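Local coordinates for protein cytochrome P450 reductase (Amycolatopsis methanolica 239, PDB 5OGX) that passes electrons from NADH through FAD and a [2Fe-2S] cluster to its partner cytochrome P450, which O-demethylates guaiacol and other lignin-derived aromatics, at residues Cys16-Phe26 with Ala76-Val87; His98-Glu109 with Leu121-Glu131. One frame throughout, in Å; residues are numbered along the deposited sequence.

Contact 1 (Cys16-Phe26 with Ala76-Val87); sequences CEPGQTLLEAF and ACQARPLADTEV. With FES (Fe2/s2 (inorganic) cluster), chain C.
L22 and L23 stand at the start of helix 22-28. L22 packs against A76, A79, P81 and V87; L23 packs against A76 and C77. Their backbone N-H groups also bind the loop that carries C77. L22 N donates to A79 O at 3.0 Å, nearly in line with that carbonyl. L23 N donates to A76 O at 2.9 Å, from above the carbonyl plane. The tight part is the leucine cluster. L22 CD1 meets V87 CG1 tip to tip at 4.0 Å, while its CD2 slides past P81 CD. C16 SG lies against the same proline ring. V7 and L47 of the neighbouring sheet strands also touch L22. L23 CG stands anti to the backbone N (chi1 180°), and its CD2 reaches C77 CB at 3.8 Å.

The looser side is the turn E17-Q20, where P18 and G19 are exposed. Here the extended chain of R80 lies along the turn, and R80 NE donates to G19 O at 2.8 Å. That oxygen lies in the guanidinium plane, but NE sits above the carbonyl plane of G19. T21 CG2 sits over one guanidinium face, toward its rim. T21 is the helix N-cap: its OG1 accepts from E24 N and donates to a water that in turn donates to C77 O.

C77 SG binds one iron of the cluster at 2.4 Å, and C45 binds the same iron. This is the plant-type ferredoxin fold, with C77 as the cysteine remote in sequence from C37, C42 and C45. Q78 NE2 donates to C77 SG at 3.5 Å. Such a bond would probably stabilise negative charge on the thiolate and could tune the cluster potential.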
loop_
_atom_site.group_PDB
_atom_site.type_symbol
_atom_site.label_atom_id
_atom_site.label_comp_id
_atom_site.label_asym_id
_atom_site.label_seq_id
_atom_site.Cartn_x
_atom_site.Cartn_y
_atom_site.Cartn_z
ATOM N N CYS A 16 8.818 -23.917 3.242
ATOM C CA CYS A 16 9.374 -22.712 3.830
ATOM C C CYS A 16 10.764 -23.026 4.362
ATOM O O CYS A 16 10.938 -23.977 5.129
ATOM C CB CYS A 16 8.467 -22.207 4.954
ATOM S SG CYS A 16 8.938 -20.606 5.643
ATOM N N GLU A 17 11.756 -22.246 3.940
ATOM C CA GLU A 17 13.084 -22.413 4.499
ATOM C C GLU A 17 13.075 -21.994 5.969
ATOM O O GLU A 17 12.266 -21.162 6.380
ATOM C CB GLU A 17 14.101 -21.592 3.714
ATOM C CG GLU A 17 14.042 -21.842 2.217
ATOM C CD GLU A 17 15.324 -21.448 1.510
ATOM O OE1 GLU A 17 16.381 -21.400 2.176
ATOM O OE2 GLU A 17 15.276 -21.191 0.289
ATOM N N PRO A 18 13.948 -22.582 6.789
ATOM C CA PRO A 18 13.905 -22.284 8.232
ATOM C C PRO A 18 14.151 -20.825 8.577
ATOM O O PRO A 18 13.692 -20.366 9.632
ATOM C CB PRO A 18 15.003 -23.194 8.800
ATOM C CG PRO A 18 15.064 -24.334 7.831
ATOM C CD PRO A 18 14.838 -23.718 6.484
ATOM N N GLY A 19 14.866 -20.080 7.736
ATOM C CA GLY A 19 15.050 -18.664 7.985
ATOM C C GLY A 19 14.025 -17.767 7.325
ATOM O O GLY A 19 14.109 -16.539 7.431
ATOM N N GLN A 20 13.041 -18.357 6.656
ATOM C CA GLN A 20 12.059 -17.642 5.855
ATOM C C GLN A 20 10.740 -17.527 6.613
ATOM O O GLN A 20 10.357 -18.441 7.349
ATOM C CB GLN A 20 11.857 -18.380 4.533
ATOM C CG GLN A 20 10.877 -17.777 3.567
ATOM C CD GLN A 20 10.873 -18.522 2.250
ATOM O OE1 GLN A 20 10.984 -19.752 2.210
ATOM N NE2 GLN A 20 10.780 -17.784 1.163
ATOM N N THR A 21 10.053 -16.398 6.440
ATOM C CA THR A 21 8.788 -16.207 7.138
ATOM C C THR A 21 7.640 -16.906 6.414
ATOM O O THR A 21 7.683 -17.149 5.204
ATOM C CB THR A 21 8.464 -14.722 7.276
ATOM O OG1 THR A 21 8.234 -14.165 5.981
ATOM C CG2 THR A 21 9.603 -13.987 7.962
ATOM N N LEU A 22 6.593 -17.228 7.184
ATOM C CA LEU A 22 5.407 -17.845 6.598
ATOM C C LEU A 22 4.846 -16.990 5.466
ATOM O O LEU A 22 4.538 -17.495 4.379
ATOM C CB LEU A 22 4.340 -18.056 7.673
ATOM C CG LEU A 22 4.677 -19.022 8.804
ATOM C CD1 LEU A 22 3.472 -19.232 9.727
ATOM C CD2 LEU A 22 5.156 -20.326 8.217
ATOM N N LEU A 23 4.679 -15.689 5.709
ATOM C CA LEU A 23 4.101 -14.831 4.679
ATOM C C LEU A 23 4.903 -14.907 3.388
ATOM O O LEU A 23 4.336 -15.067 2.304
ATOM C CB LEU A 23 4.008 -13.386 5.167
ATOM C CG LEU A 23 3.407 -12.454 4.093
ATOM C CD1 LEU A 23 1.952 -12.824 3.755
ATOM C CD2 LEU A 23 3.498 -11.012 4.558
ATOM N N GLU A 24 6.232 -14.790 3.478
ATOM C CA GLU A 24 7.023 -14.752 2.254
ATOM C C GLU A 24 7.013 -16.093 1.541
ATOM O O GLU A 24 6.976 -16.136 0.307
ATOM C CB GLU A 24 8.446 -14.295 2.561
ATOM C CG GLU A 24 8.430 -12.833 2.952
ATOM C CD GLU A 24 9.747 -12.142 2.767
ATOM O OE1 GLU A 24 10.781 -12.842 2.673
ATOM O OE2 GLU A 24 9.734 -10.892 2.745
ATOM N N ALA A 25 6.994 -17.191 2.294
ATOM C CA ALA A 25 6.889 -18.501 1.667
ATOM C C ALA A 25 5.576 -18.637 0.897
ATOM O O ALA A 25 5.562 -19.115 -0.244
ATOM C CB ALA A 25 7.019 -19.605 2.720
ATOM N N PHE A 26 4.454 -18.217 1.505
ATOM C CA PHE A 26 3.168 -18.325 0.822
ATOM C C PHE A 26 3.125 -17.419 -0.405
ATOM O O PHE A 26 2.807 -17.875 -1.506
ATOM C CB PHE A 26 2.005 -17.996 1.774
ATOM C CG PHE A 26 1.711 -19.101 2.776
ATOM C CD1 PHE A 26 1.432 -20.391 2.347
ATOM C CD2 PHE A 26 1.722 -18.844 4.138
ATOM C CE1 PHE A 26 1.186 -21.424 3.260
ATOM C CE2 PHE A 26 1.467 -19.869 5.058
ATOM C CZ PHE A 26 1.195 -21.155 4.617
ATOM N N ALA A 76 2.097 -13.792 10.381
ATOM C CA ALA A 76 2.734 -14.481 9.259
ATOM C C ALA A 76 4.017 -13.788 8.804
ATOM O O ALA A 76 4.960 -14.457 8.369
ATOM C CB ALA A 76 1.761 -14.596 8.087
ATOM N N CYS A 77 4.067 -12.457 8.854
ATOM C CA CYS A 77 5.272 -11.789 8.362
ATOM C C CYS A 77 6.418 -11.815 9.359
ATOM O O CYS A 77 7.540 -11.435 8.998
ATOM C CB CYS A 77 4.985 -10.330 7.987
ATOM S SG CYS A 77 4.598 -9.317 9.428
ATOM N N GLN A 78 6.183 -12.263 10.596
ATOM C CA GLN A 78 7.258 -12.368 11.567
ATOM C C GLN A 78 7.576 -13.805 11.939
ATOM O O GLN A 78 8.687 -14.080 12.396
ATOM C CB GLN A 78 6.885 -11.583 12.835
ATOM C CG GLN A 78 6.546 -10.148 12.525
ATOM C CD GLN A 78 7.769 -9.406 12.046
ATOM O OE1 GLN A 78 8.832 -9.487 12.673
ATOM N NE2 GLN A 78 7.649 -8.711 10.928
ATOM N N ALA A 79 6.649 -14.728 11.708
ATOM C CA ALA A 79 6.792 -16.089 12.202
ATOM C C ALA A 79 7.626 -16.931 11.244
ATOM O O ALA A 79 7.396 -16.926 10.030
ATOM C CB ALA A 79 5.410 -16.721 12.401
ATOM N N ARG A 80 8.605 -17.649 11.793
ATOM C CA ARG A 80 9.336 -18.631 11.018
ATOM C C ARG A 80 9.098 -20.019 11.600
ATOM O O ARG A 80 9.079 -20.185 12.821
ATOM C CB ARG A 80 10.845 -18.332 10.996
ATOM C CG ARG A 80 11.167 -16.964 10.395
ATOM C CD ARG A 80 12.663 -16.621 10.503
ATOM N NE ARG A 80 12.957 -15.407 9.743
ATOM C CZ ARG A 80 12.727 -14.176 10.189
ATOM N NH1 ARG A 80 12.211 -13.991 11.402
ATOM N NH2 ARG A 80 13.007 -13.126 9.422
ATOM N N PRO A 81 8.902 -21.021 10.752
ATOM C CA PRO A 81 8.535 -22.349 11.248
ATOM C C PRO A 81 9.714 -23.032 11.915
ATOM O O PRO A 81 10.859 -22.892 11.482
ATOM C CB PRO A 81 8.110 -23.095 9.978
ATOM C CG PRO A 81 8.907 -22.421 8.877
ATOM C CD PRO A 81 8.971 -20.969 9.277
ATOM N N LEU A 82 9.418 -23.772 12.980
ATOM C CA LEU A 82 10.381 -24.672 13.609
ATOM C C LEU A 82 10.016 -26.131 13.386
ATOM O O LEU A 82 10.728 -27.028 13.865
ATOM C CB LEU A 82 10.481 -24.370 15.106
ATOM C CG LEU A 82 10.766 -22.912 15.464
ATOM C CD1 LEU A 82 10.451 -22.640 16.930
ATOM C CD2 LEU A 82 12.211 -22.562 15.145
ATOM N N ALA A 83 8.922 -26.380 12.675
ATOM C CA ALA A 83 8.450 -27.710 12.309
ATOM C C ALA A 83 7.418 -27.518 11.207
ATOM O O ALA A 83 7.040 -26.389 10.884
ATOM C CB ALA A 83 7.850 -28.449 13.508
ATOM N N ASP A 84 6.968 -28.625 10.622
ATOM C CA ASP A 84 5.844 -28.528 9.697
ATOM C C ASP A 84 4.664 -27.908 10.428
ATOM O O ASP A 84 4.345 -28.298 11.558
ATOM C CB ASP A 84 5.472 -29.902 9.148
ATOM C CG ASP A 84 6.596 -30.537 8.375
ATOM O OD1 ASP A 84 7.580 -29.833 8.070
ATOM O OD2 ASP A 84 6.489 -31.742 8.072
ATOM N N THR A 85 4.041 -26.912 9.801
ATOM C CA THR A 85 3.112 -26.040 10.505
ATOM C C THR A 85 1.886 -25.786 9.646
ATOM O O THR A 85 2.004 -25.436 8.469
ATOM C CB THR A 85 3.798 -24.721 10.882
ATOM O OG1 THR A 85 4.799 -24.980 11.876
ATOM C CG2 THR A 85 2.804 -23.696 11.419
ATOM N N GLU A 86 0.715 -25.972 10.244
ATOM C CA GLU A 86 -0.568 -25.724 9.604
ATOM C C GLU A 86 -1.192 -24.494 10.244
ATOM O O GLU A 86 -1.258 -24.406 11.472
ATOM C CB GLU A 86 -1.495 -26.935 9.772
ATOM C CG GLU A 86 -2.883 -26.712 9.205
ATOM C CD GLU A 86 -3.833 -27.873 9.459
ATOM O OE1 GLU A 86 -4.976 -27.811 8.950
ATOM O OE2 GLU A 86 -3.449 -28.837 10.156
ATOM N N VAL A 87 -1.660 -23.546 9.424
ATOM C CA VAL A 87 -2.166 -22.296 9.970
ATOM C C VAL A 87 -3.554 -21.990 9.422
ATOM O O VAL A 87 -3.987 -22.529 8.405
ATOM C CB VAL A 87 -1.218 -21.111 9.685
ATOM C CG1 VAL A 87 0.174 -21.402 10.245
ATOM C CG2 VAL A 87 -1.164 -20.814 8.199
HETATM FE FE1 FES C . 1.550 -6.279 8.593
HETATM FE FE2 FES C . 2.282 -8.734 9.112
HETATM S S1 FES C . 1.808 -7.214 10.581
HETATM S S2 FES C . 1.842 -7.892 7.128
HETATM O O HOH W 1 8.284 -11.460 6.191
#

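Contact 2 (His98-Glu109 with Leu121-Glu131); sequences HPLRDLTATVLE and LLGLAEPLAFE
T106 and G123 form an antiparallel hydrogen-bonded pair, their strands running at 138° with axes 4.3 Å apart at closest. A classic beta bulge follows, with L108 and E109 both facing L121. L121 O takes L108 N at 2.8 Å and, weakly, E109 N. On one side of the sheet, the V107 and L122 side chains cross at a slant, with V107 CG2 3.8 Å from L122 CD2, and A105 CB packs on L124 CD2. On the other, E109 and L121 lie side by side, pointing the same way. L108 lays CG and CD1 over the backbone of G123.

The two strands make a hairpin in the six-stranded antiparallel sheet of the FAD-binding domain, a beta barrel of the ferredoxin reductase type. Strand 187-194 flanks 101-114, and strand 160-166 flanks 117-124.

Past the hairpin pairing, side chains and waters join the segments. R101 turns CG between its backbone N and carbonyl carbon (chi1 67°) and extends its chain to the 126-128 backbone. NH2 donates to P127 O at 2.9 Å, from above the carbonyl plane, and weakly to E126 O. R101 NE reaches A129 N through a water that accepts from both. L103 CD2 lies over one guanidinium face, toward its rim. H98 sets a ring face on the A129-F130 peptide. Its NE2 donates to E131 OE2 at 2.7 Å on the anti side, with ring and carboxylate planes only 12° apart.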
loop_
_atom_site.group_PDB
_atom_site.type_symbol
_atom_site.label_atom_id
_atom_site.label_comp_id
_atom_site.label_asym_id
_atom_site.label_seq_id
_atom_site.Cartn_x
_atom_site.Cartn_y
_atom_site.Cartn_z
ATOM N N HIS A 98 -0.702 -12.937 -7.355
ATOM C CA HIS A 98 0.535 -12.678 -8.076
ATOM C C HIS A 98 1.719 -13.082 -7.208
ATOM O O HIS A 98 1.793 -12.672 -6.045
ATOM C CB HIS A 98 0.640 -11.199 -8.439
ATOM C CG HIS A 98 -0.556 -10.679 -9.167
ATOM N ND1 HIS A 98 -0.933 -11.161 -10.401
ATOM C CD2 HIS A 98 -1.462 -9.729 -8.837
ATOM C CE1 HIS A 98 -2.022 -10.528 -10.804
ATOM N NE2 HIS A 98 -2.365 -9.656 -9.870
ATOM N N PRO A 99 2.665 -13.852 -7.727
ATOM C CA PRO A 99 3.773 -14.315 -6.886
ATOM C C PRO A 99 4.680 -13.170 -6.459
ATOM O O PRO A 99 5.039 -12.298 -7.253
ATOM C CB PRO A 99 4.520 -15.297 -7.794
ATOM C CG PRO A 99 4.238 -14.769 -9.194
ATOM C CD PRO A 99 2.818 -14.239 -9.138
ATOM N N LEU A 100 5.056 -13.191 -5.189
ATOM C CA LEU A 100 6.111 -12.315 -4.700
ATOM C C LEU A 100 7.436 -12.751 -5.307
ATOM O O LEU A 100 7.780 -13.934 -5.252
ATOM C CB LEU A 100 6.180 -12.390 -3.175
ATOM C CG LEU A 100 7.303 -11.649 -2.451
ATOM C CD1 LEU A 100 7.160 -10.150 -2.698
ATOM C CD2 LEU A 100 7.234 -11.950 -0.954
ATOM N N ARG A 101 8.190 -11.818 -5.885
ATOM C CA ARG A 101 9.438 -12.258 -6.504
ATOM C C ARG A 101 10.515 -11.189 -6.406
ATOM O O ARG A 101 10.247 -10.017 -6.128
ATOM C CB ARG A 101 9.221 -12.678 -7.962
ATOM C CG ARG A 101 8.833 -11.571 -8.926
ATOM C CD ARG A 101 8.663 -12.158 -10.345
ATOM N NE ARG A 101 8.412 -11.118 -11.343
ATOM C CZ ARG A 101 9.354 -10.336 -11.863
ATOM N NH1 ARG A 101 10.620 -10.480 -11.487
ATOM N NH2 ARG A 101 9.033 -9.408 -12.759
ATOM N N ASP A 102 11.758 -11.628 -6.614
ATOM C CA ASP A 102 12.897 -10.715 -6.611
ATOM C C ASP A 102 12.999 -10.008 -7.953
ATOM O O ASP A 102 12.917 -10.646 -9.008
ATOM C CB ASP A 102 14.184 -11.475 -6.317
ATOM C CG ASP A 102 14.091 -12.286 -5.047
ATOM O OD1 ASP A 102 14.004 -11.670 -3.967
ATOM O OD2 ASP A 102 14.086 -13.532 -5.135
ATOM N N LEU A 103 13.178 -8.693 -7.916
ATOM C CA LEU A 103 13.160 -7.882 -9.125
ATOM C C LEU A 103 14.575 -7.543 -9.558
ATOM O O LEU A 103 15.466 -7.347 -8.727
ATOM C CB LEU A 103 12.381 -6.583 -8.911
ATOM C CG LEU A 103 10.999 -6.748 -8.279
ATOM C CD1 LEU A 103 10.318 -5.391 -8.123
ATOM C CD2 LEU A 103 10.155 -7.705 -9.120
ATOM N N THR A 104 14.771 -7.482 -10.875
ATOM C CA THR A 104 16.004 -6.955 -11.465
ATOM C C THR A 104 15.670 -5.535 -11.910
ATOM O O THR A 104 15.226 -5.306 -13.035
ATOM C CB THR A 104 16.485 -7.830 -12.620
ATOM O OG1 THR A 104 16.718 -9.166 -12.151
ATOM C CG2 THR A 104 17.775 -7.282 -13.198
ATOM N N ALA A 105 15.847 -4.577 -10.998
ATOM C CA ALA A 105 15.327 -3.223 -11.157
ATOM C C ALA A 105 16.463 -2.233 -11.351
ATOM O O ALA A 105 17.451 -2.272 -10.610
ATOM C CB ALA A 105 14.497 -2.812 -9.939
ATOM N N THR A 106 16.310 -1.333 -12.332
ATOM C CA THR A 106 17.317 -0.326 -12.653
ATOM C C THR A 106 16.670 1.050 -12.663
ATOM O O THR A 106 15.598 1.231 -13.251
ATOM C CB THR A 106 17.978 -0.606 -14.019
ATOM O OG1 THR A 106 18.513 -1.936 -14.029
ATOM C CG2 THR A 106 19.102 0.386 -14.282
ATOM N N VAL A 107 17.308 2.019 -12.010
ATOM C CA VAL A 107 16.750 3.367 -11.983
ATOM C C VAL A 107 16.790 3.937 -13.395
ATOM O O VAL A 107 17.861 4.067 -14.001
ATOM C CB VAL A 107 17.509 4.270 -11.002
ATOM C CG1 VAL A 107 16.922 5.675 -11.034
ATOM C CG2 VAL A 107 17.454 3.700 -9.585
ATOM N N LEU A 108 15.616 4.262 -13.931
ATOM C CA LEU A 108 15.527 4.950 -15.212
ATOM C C LEU A 108 15.476 6.458 -15.053
ATOM O O LEU A 108 16.039 7.181 -15.886
ATOM C CB LEU A 108 14.295 4.473 -15.981
ATOM C CG LEU A 108 14.286 2.989 -16.338
ATOM C CD1 LEU A 108 13.082 2.663 -17.206
ATOM C CD2 LEU A 108 15.588 2.568 -17.015
ATOM N N GLU A 109 14.845 6.953 -13.995
ATOM C CA GLU A 109 14.771 8.386 -13.754
ATOM C C GLU A 109 14.524 8.628 -12.276
ATOM O O GLU A 109 13.818 7.852 -11.623
ATOM C CB GLU A 109 13.657 9.041 -14.578
ATOM C CG GLU A 109 13.478 10.529 -14.289
ATOM C CD GLU A 109 12.579 11.223 -15.292
ATOM O OE1 GLU A 109 11.508 10.671 -15.610
ATOM O OE2 GLU A 109 12.953 12.317 -15.769
ATOM N N LEU A 121 11.498 6.157 -11.198
ATOM C CA LEU A 121 11.074 5.188 -12.199
ATOM C C LEU A 121 12.082 4.050 -12.199
ATOM O O LEU A 121 13.275 4.281 -12.411
ATOM C CB LEU A 121 10.977 5.823 -13.587
ATOM C CG LEU A 121 9.980 6.964 -13.735
ATOM C CD1 LEU A 121 9.925 7.415 -15.191
ATOM C CD2 LEU A 121 8.591 6.556 -13.233
ATOM N N LEU A 122 11.607 2.831 -11.953
ATOM C CA LEU A 122 12.456 1.647 -11.894
ATOM C C LEU A 122 12.121 0.736 -13.065
ATOM O O LEU A 122 10.997 0.229 -13.157
ATOM C CB LEU A 122 12.258 0.887 -10.579
ATOM C CG LEU A 122 12.566 1.578 -9.254
ATOM C CD1 LEU A 122 12.351 0.574 -8.123
ATOM C CD2 LEU A 122 14.001 2.112 -9.267
ATOM N N GLY A 123 13.088 0.534 -13.956
ATOM C CA GLY A 123 12.884 -0.365 -15.074
ATOM C C GLY A 123 13.166 -1.803 -14.672
ATOM O O GLY A 123 14.112 -2.092 -13.944
ATOM N N LEU A 124 12.320 -2.707 -15.157
ATOM C CA LEU A 124 12.403 -4.119 -14.819
ATOM C C LEU A 124 12.883 -4.932 -16.012
ATOM O O LEU A 124 12.562 -4.626 -17.164
ATOM C CB LEU A 124 11.045 -4.657 -14.367
ATOM C CG LEU A 124 10.483 -3.995 -13.118
ATOM C CD1 LEU A 124 9.177 -4.688 -12.732
ATOM C CD2 LEU A 124 11.486 -4.055 -11.974
ATOM N N ALA A 125 13.645 -5.987 -15.721
ATOM C CA ALA A 125 14.081 -6.890 -16.784
ATOM C C ALA A 125 12.924 -7.716 -17.338
ATOM O O ALA A 125 12.933 -8.075 -18.524
ATOM C CB ALA A 125 15.193 -7.806 -16.272
ATOM N N GLU A 126 11.936 -8.037 -16.502
ATOM C CA GLU A 126 10.771 -8.831 -16.864
ATOM C C GLU A 126 9.510 -8.154 -16.348
ATOM O O GLU A 126 9.542 -7.497 -15.301
ATOM C CB GLU A 126 10.858 -10.246 -16.274
ATOM C CG GLU A 126 12.243 -10.882 -16.372
ATOM C CD GLU A 126 12.661 -11.170 -17.804
ATOM O OE1 GLU A 126 13.880 -11.341 -18.051
ATOM O OE2 GLU A 126 11.768 -11.232 -18.683
ATOM N N PRO A 127 8.382 -8.324 -17.036
ATOM C CA PRO A 127 7.132 -7.720 -16.550
ATOM C C PRO A 127 6.781 -8.221 -15.160
ATOM O O PRO A 127 6.960 -9.400 -14.839
ATOM C CB PRO A 127 6.083 -8.169 -17.576
ATOM C CG PRO A 127 6.853 -8.570 -18.782
ATOM C CD PRO A 127 8.218 -9.001 -18.338
ATOM N N LEU A 128 6.260 -7.315 -14.340
ATOM C CA LEU A 128 5.770 -7.653 -13.012
ATOM C C LEU A 128 4.252 -7.760 -13.041
ATOM O O LEU A 128 3.572 -6.839 -13.503
ATOM C CB LEU A 128 6.197 -6.599 -11.997
ATOM C CG LEU A 128 5.767 -6.897 -10.561
ATOM C CD1 LEU A 128 6.462 -8.184 -10.105
ATOM C CD2 LEU A 128 6.110 -5.728 -9.642
ATOM N N ALA A 129 3.726 -8.882 -12.557
ATOM C CA ALA A 129 2.287 -9.039 -12.368
ATOM C C ALA A 129 1.914 -8.463 -11.010
ATOM O O ALA A 129 2.497 -8.859 -10.001
ATOM C CB ALA A 129 1.886 -10.512 -12.439
ATOM N N PHE A 130 0.954 -7.534 -10.988
ATOM C CA PHE A 130 0.500 -6.915 -9.741
ATOM C C PHE A 130 -0.885 -6.316 -9.957
ATOM O O PHE A 130 -1.349 -6.160 -11.088
ATOM C CB PHE A 130 1.471 -5.821 -9.251
ATOM C CG PHE A 130 1.645 -4.685 -10.230
ATOM C CD1 PHE A 130 2.637 -4.748 -11.198
ATOM C CD2 PHE A 130 0.820 -3.566 -10.186
ATOM C CE1 PHE A 130 2.810 -3.718 -12.126
ATOM C CE2 PHE A 130 0.990 -2.524 -11.117
ATOM C CZ PHE A 130 1.986 -2.612 -12.086
ATOM N N GLU A 131 -1.540 -5.977 -8.846
ATOM C CA GLU A 131 -2.774 -5.196 -8.858
ATOM C C GLU A 131 -2.431 -3.753 -8.535
ATOM O O GLU A 131 -1.578 -3.504 -7.681
ATOM C CB GLU A 131 -3.769 -5.704 -7.813
ATOM C CG GLU A 131 -4.186 -7.157 -8.001
ATOM C CD GLU A 131 -4.981 -7.353 -9.270
ATOM O OE1 GLU A 131 -5.852 -6.506 -9.576
ATOM O OE2 GLU A 131 -4.723 -8.344 -9.973
HETATM O O HOH W 2 4.083 -11.233 -9.626
HETATM O O HOH W 3 5.520 -11.152 -11.916
#

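How the contacts relate
The centres of contact 1 and contact 2 lie about 25 Å apart, in different domains. They come in series along the chain: contact 1 closes at V87 before contact 2 opens at H98. Contact 1 belongs to the ferredoxin domain with its five-stranded mixed sheet. Contact 2 belongs to the six-stranded antiparallel sheet of the FAD domain. The linker between strands 85-88 and 101-114 connects them. The domains also meet directly: E24 CG packs on L100 CD2 at 4.2 Å, and D102 makes a salt bridge with R28 of helix 22-28. Contact 1 holds a cluster ligand, with the C77 side chain about 11 Å from FAD, a spacing consistent with electron transfer between flavin and cluster.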